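Local coordinates for cell wall binding protein cwp8 (Peptoclostridium difficile, PDB 5J6Q), which probably attaches to the bacterial cell wall through its three CWB2 modules, as a surface protein associated with the S-layer, at residues Leu412-Gly423 against Arg436-Thr447. Sequence-based numbering, arbitrary orientation.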
loop_
_atom_site.group_PDB
_atom_site.type_symbol
_atom_site.label_atom_id
_atom_site.label_comp_id
_atom_site.label_asym_id
_atom_site.label_seq_id
_atom_site.Cartn_x
_atom_site.Cartn_y
_atom_site.Cartn_z
ATOM N N LEU A 412 -38.502 -18.674 -0.076
ATOM C CA LEU A 412 -38.598 -17.392 -0.776
ATOM C C LEU A 412 -40.093 -17.022 -0.885
ATOM O O LEU A 412 -40.931 -17.888 -0.700
ATOM C CB LEU A 412 -38.013 -17.456 -2.227
ATOM C CG LEU A 412 -36.519 -17.894 -2.414
ATOM C CD1 LEU A 412 -36.231 -17.960 -3.943
ATOM C CD2 LEU A 412 -35.488 -16.883 -1.758
ATOM N N LYS A 413 -40.424 -15.768 -1.189
ATOM C CA LYS A 413 -41.810 -15.364 -1.385
ATOM C C LYS A 413 -42.268 -15.766 -2.810
ATOM O O LYS A 413 -41.552 -15.477 -3.767
ATOM C CB LYS A 413 -41.936 -13.844 -1.201
ATOM C CG LYS A 413 -41.588 -13.384 0.210
ATOM C CD LYS A 413 -40.606 -12.216 0.191
ATOM C CE LYS A 413 -41.291 -10.900 -0.103
ATOM N NZ LYS A 413 -41.505 -10.702 -1.565
ATOM N N ASP A 414 -43.443 -16.426 -2.946
ATOM C CA ASP A 414 -44.012 -16.878 -4.221
ATOM C C ASP A 414 -44.399 -15.742 -5.174
ATOM O O ASP A 414 -44.846 -16.003 -6.285
ATOM C CB ASP A 414 -45.265 -17.714 -3.944
ATOM C CG ASP A 414 -46.209 -17.034 -2.972
ATOM O OD1 ASP A 414 -46.457 -17.609 -1.895
ATOM O OD2 ASP A 414 -46.691 -15.917 -3.290
ATOM N N THR A 415 -44.235 -14.497 -4.753
ATOM C CA THR A 415 -44.585 -13.333 -5.559
ATOM C C THR A 415 -43.585 -13.085 -6.695
ATOM O O THR A 415 -43.668 -12.052 -7.371
ATOM C CB THR A 415 -44.639 -12.129 -4.623
ATOM O OG1 THR A 415 -43.476 -12.172 -3.784
ATOM C CG2 THR A 415 -45.888 -12.141 -3.753
ATOM N N PHE A 416 -42.663 -14.039 -6.916
ATOM C CA PHE A 416 -41.616 -13.891 -7.927
ATOM C C PHE A 416 -42.094 -14.294 -9.301
ATOM O O PHE A 416 -42.830 -15.264 -9.433
ATOM C CB PHE A 416 -40.391 -14.740 -7.545
ATOM C CG PHE A 416 -40.706 -16.212 -7.452
ATOM C CD1 PHE A 416 -40.550 -17.041 -8.548
ATOM C CD2 PHE A 416 -41.152 -16.766 -6.267
ATOM C CE1 PHE A 416 -40.833 -18.394 -8.458
ATOM C CE2 PHE A 416 -41.433 -18.120 -6.178
ATOM C CZ PHE A 416 -41.273 -18.925 -7.273
ATOM N N LYS A 417 -41.660 -13.566 -10.324
ATOM C CA LYS A 417 -42.078 -13.854 -11.710
ATOM C C LYS A 417 -41.013 -14.596 -12.525
ATOM O O LYS A 417 -41.232 -14.931 -13.691
ATOM C CB LYS A 417 -42.418 -12.534 -12.429
ATOM C CG LYS A 417 -41.194 -11.829 -13.012
ATOM C CD LYS A 417 -41.447 -11.275 -14.407
ATOM C CE LYS A 417 -41.998 -12.326 -15.343
ATOM N NZ LYS A 417 -41.056 -12.634 -16.450
ATOM N N THR A 418 -39.859 -14.844 -11.921
ATOM C CA THR A 418 -38.779 -15.519 -12.616
ATOM C C THR A 418 -38.194 -16.653 -11.794
ATOM O O THR A 418 -38.203 -16.639 -10.549
ATOM C CB THR A 418 -37.686 -14.489 -12.983
ATOM O OG1 THR A 418 -36.439 -15.156 -13.103
ATOM C CG2 THR A 418 -37.524 -13.407 -11.927
ATOM N N ALA A 419 -37.708 -17.663 -12.511
ATOM C CA ALA A 419 -37.060 -18.786 -11.881
ATOM C C ALA A 419 -36.001 -19.343 -12.847
ATOM O O ALA A 419 -36.145 -19.230 -14.068
ATOM C CB ALA A 419 -38.065 -19.836 -11.506
ATOM N N PHE A 420 -34.930 -19.898 -12.292
ATOM C CA PHE A 420 -33.799 -20.375 -13.087
ATOM C C PHE A 420 -33.651 -21.842 -12.941
ATOM O O PHE A 420 -33.852 -22.332 -11.837
ATOM C CB PHE A 420 -32.480 -19.712 -12.591
ATOM C CG PHE A 420 -32.385 -18.327 -13.126
ATOM C CD1 PHE A 420 -32.628 -17.235 -12.310
ATOM C CD2 PHE A 420 -32.137 -18.104 -14.474
ATOM C CE1 PHE A 420 -32.629 -15.964 -12.834
ATOM C CE2 PHE A 420 -32.137 -16.815 -14.993
ATOM C CZ PHE A 420 -32.384 -15.762 -14.173
ATOM N N VAL A 421 -33.280 -22.548 -14.000
ATOM C CA VAL A 421 -33.098 -24.010 -13.891
ATOM C C VAL A 421 -31.745 -24.375 -14.318
ATOM O O VAL A 421 -31.299 -23.959 -15.375
ATOM C CB VAL A 421 -34.131 -24.820 -14.729
ATOM C CG1 VAL A 421 -33.612 -26.235 -14.988
ATOM C CG2 VAL A 421 -35.448 -24.885 -13.976
ATOM N N VAL A 422 -31.065 -25.186 -13.506
ATOM C CA VAL A 422 -29.659 -25.558 -13.764
ATOM C C VAL A 422 -29.503 -27.001 -13.429
ATOM O O VAL A 422 -30.353 -27.535 -12.697
ATOM C CB VAL A 422 -28.731 -24.629 -12.858
ATOM C CG1 VAL A 422 -29.134 -23.128 -13.020
ATOM C CG2 VAL A 422 -28.848 -25.020 -11.382
ATOM N N GLY A 423 -28.419 -27.633 -13.843
ATOM C CA GLY A 423 -28.234 -29.057 -13.556
ATOM C C GLY A 423 -27.456 -29.332 -12.287
ATOM O O GLY A 423 -26.645 -28.539 -11.815
ATOM N N ARG A 436 -27.933 -12.221 -10.434
ATOM C CA ARG A 436 -29.153 -11.819 -11.126
ATOM C C ARG A 436 -30.343 -12.389 -10.411
ATOM O O ARG A 436 -31.309 -11.627 -10.194
ATOM C CB ARG A 436 -29.077 -12.282 -12.582
ATOM C CG ARG A 436 -30.398 -12.275 -13.276
ATOM C CD ARG A 436 -30.780 -10.796 -13.464
ATOM N NE ARG A 436 -32.058 -10.657 -14.128
ATOM C CZ ARG A 436 -32.440 -9.550 -14.776
ATOM N NH1 ARG A 436 -33.632 -9.505 -15.355
ATOM N NH2 ARG A 436 -31.630 -8.482 -14.847
ATOM N N ALA A 437 -30.271 -13.685 -9.997
ATOM C CA ALA A 437 -31.383 -14.277 -9.300
ATOM C C ALA A 437 -31.563 -13.644 -7.935
ATOM O O ALA A 437 -32.718 -13.331 -7.581
ATOM C CB ALA A 437 -31.199 -15.747 -9.129
ATOM N N ALA A 438 -30.447 -13.437 -7.170
ATOM C CA ALA A 438 -30.536 -12.820 -5.865
ATOM C C ALA A 438 -31.160 -11.438 -6.043
ATOM O O ALA A 438 -31.874 -10.982 -5.176
ATOM C CB ALA A 438 -29.170 -12.648 -5.218
ATOM N N GLN A 439 -30.851 -10.793 -7.133
ATOM C CA GLN A 439 -31.315 -9.430 -7.382
ATOM C C GLN A 439 -32.861 -9.379 -7.710
ATOM O O GLN A 439 -33.416 -8.290 -7.776
ATOM C CB GLN A 439 -30.545 -8.855 -8.565
ATOM C CG GLN A 439 -30.863 -7.385 -8.770
ATOM C CD GLN A 439 -30.333 -6.808 -10.037
ATOM O OE1 GLN A 439 -30.954 -5.914 -10.659
ATOM N NE2 GLN A 439 -29.187 -7.241 -10.467
ATOM N N PHE A 440 -33.522 -10.537 -7.894
ATOM C CA PHE A 440 -34.919 -10.509 -8.297
ATOM C C PHE A 440 -35.758 -11.520 -7.568
ATOM O O PHE A 440 -36.848 -11.766 -8.040
ATOM C CB PHE A 440 -35.060 -10.757 -9.831
ATOM C CG PHE A 440 -34.678 -9.577 -10.688
ATOM C CD1 PHE A 440 -33.374 -9.379 -11.075
ATOM C CD2 PHE A 440 -35.624 -8.647 -11.078
ATOM C CE1 PHE A 440 -33.019 -8.280 -11.828
ATOM C CE2 PHE A 440 -35.261 -7.545 -11.837
ATOM C CZ PHE A 440 -33.956 -7.371 -12.205
ATOM N N GLY A 441 -35.304 -12.116 -6.458
ATOM C CA GLY A 441 -36.152 -13.079 -5.772
ATOM C C GLY A 441 -36.400 -14.346 -6.584
ATOM O O GLY A 441 -37.223 -15.185 -6.209
ATOM N N ALA A 442 -35.663 -14.501 -7.691
ATOM C CA ALA A 442 -35.775 -15.674 -8.550
ATOM C C ALA A 442 -35.125 -16.907 -7.960
ATOM O O ALA A 442 -33.953 -16.884 -7.570
ATOM C CB ALA A 442 -35.159 -15.381 -9.896
ATOM N N PRO A 443 -35.881 -18.006 -7.796
ATOM C CA PRO A 443 -35.265 -19.207 -7.258
ATOM C C PRO A 443 -34.352 -19.839 -8.297
ATOM O O PRO A 443 -34.451 -19.589 -9.512
ATOM C CB PRO A 443 -36.471 -20.096 -6.897
ATOM C CG PRO A 443 -37.610 -19.533 -7.690
ATOM C CD PRO A 443 -37.350 -18.085 -7.763
ATOM N N ILE A 444 -33.486 -20.715 -7.811
ATOM C CA ILE A 444 -32.585 -21.391 -8.676
ATOM C C ILE A 444 -32.907 -22.814 -8.404
ATOM O O ILE A 444 -32.583 -23.319 -7.332
ATOM C CB ILE A 444 -31.101 -21.076 -8.319
ATOM C CG1 ILE A 444 -30.716 -19.640 -8.767
ATOM C CG2 ILE A 444 -30.211 -22.102 -8.968
ATOM C CD1 ILE A 444 -29.362 -19.203 -8.126
ATOM N N ILE A 445 -33.508 -23.479 -9.377
ATOM C CA ILE A 445 -33.921 -24.840 -9.163
ATOM C C ILE A 445 -32.892 -25.702 -9.799
ATOM O O ILE A 445 -32.534 -25.482 -10.960
ATOM C CB ILE A 445 -35.338 -24.995 -9.805
ATOM C CG1 ILE A 445 -36.356 -24.005 -9.129
ATOM C CG2 ILE A 445 -35.795 -26.443 -9.674
ATOM C CD1 ILE A 445 -36.435 -24.218 -7.579
ATOM N N VAL A 446 -32.416 -26.651 -9.058
ATOM C CA VAL A 446 -31.409 -27.587 -9.492
ATOM C C VAL A 446 -32.182 -28.880 -9.838
ATOM O O VAL A 446 -32.982 -29.314 -9.006
ATOM C CB VAL A 446 -30.456 -27.803 -8.328
ATOM C CG1 VAL A 446 -29.364 -28.804 -8.692
ATOM C CG2 VAL A 446 -29.841 -26.479 -7.882
ATOM N N THR A 447 -31.917 -29.513 -11.030
ATOM C CA THR A 447 -32.667 -30.709 -11.406
ATOM C C THR A 447 -31.767 -31.835 -11.947
ATOM O O THR A 447 -30.651 -31.599 -12.450
ATOM C CB THR A 447 -33.754 -30.312 -12.444
ATOM O OG1 THR A 447 -34.624 -31.446 -12.662
ATOM C CG2 THR A 447 -33.144 -29.871 -13.786
HETATM O O HOH W 1 -39.160 -13.913 -4.279
HETATM O O HOH W 2 -34.441 -12.529 -13.744
#
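Pro443 lies over one face of the Phe416 ring, its CD 3.7 Å from the ring centroid and 22° off the normal, a CH-pi contact. A chi1 of 61°, with CG flanked by the N and C of Phe416 itself, turns the ring onto the proline. Leu412 CD1 touches Pro443 CB at 3.7 Å, Ala419 CB meets Pro443 CG, and Thr418 O lies 3.3 Å from Pro443 CD. Beyond it the backbones pair in parallel: Phe420 N donates to Pro443 O (2.8 Å), Ile445 N to Phe420 O (2.7 Å, 175° at the hydrogen), Val422 N to Ile445 O and Thr447 N to Val422 O. Strands 418-423 and 444-447, joined by a right-handed crossover through helical segments, belong to the four-stranded parallel sheet of a CWB2 module, consistent with its toprim-like fold; 444-447 is an outermost strand, and 463-467 flanks 418-423 on its other side. Phe420 CD1 rests 3.8 Å from Ala437 CB, while Val422 CG2 touches both Ile444 CG2 and Val446 CG2. Ala437 O accepts from both Phe440 N and Ala442 N. One water donates to both Lys413 O and Gly441 O. Helix 401-410 packs against Pro443 and Ile445 through Ala409.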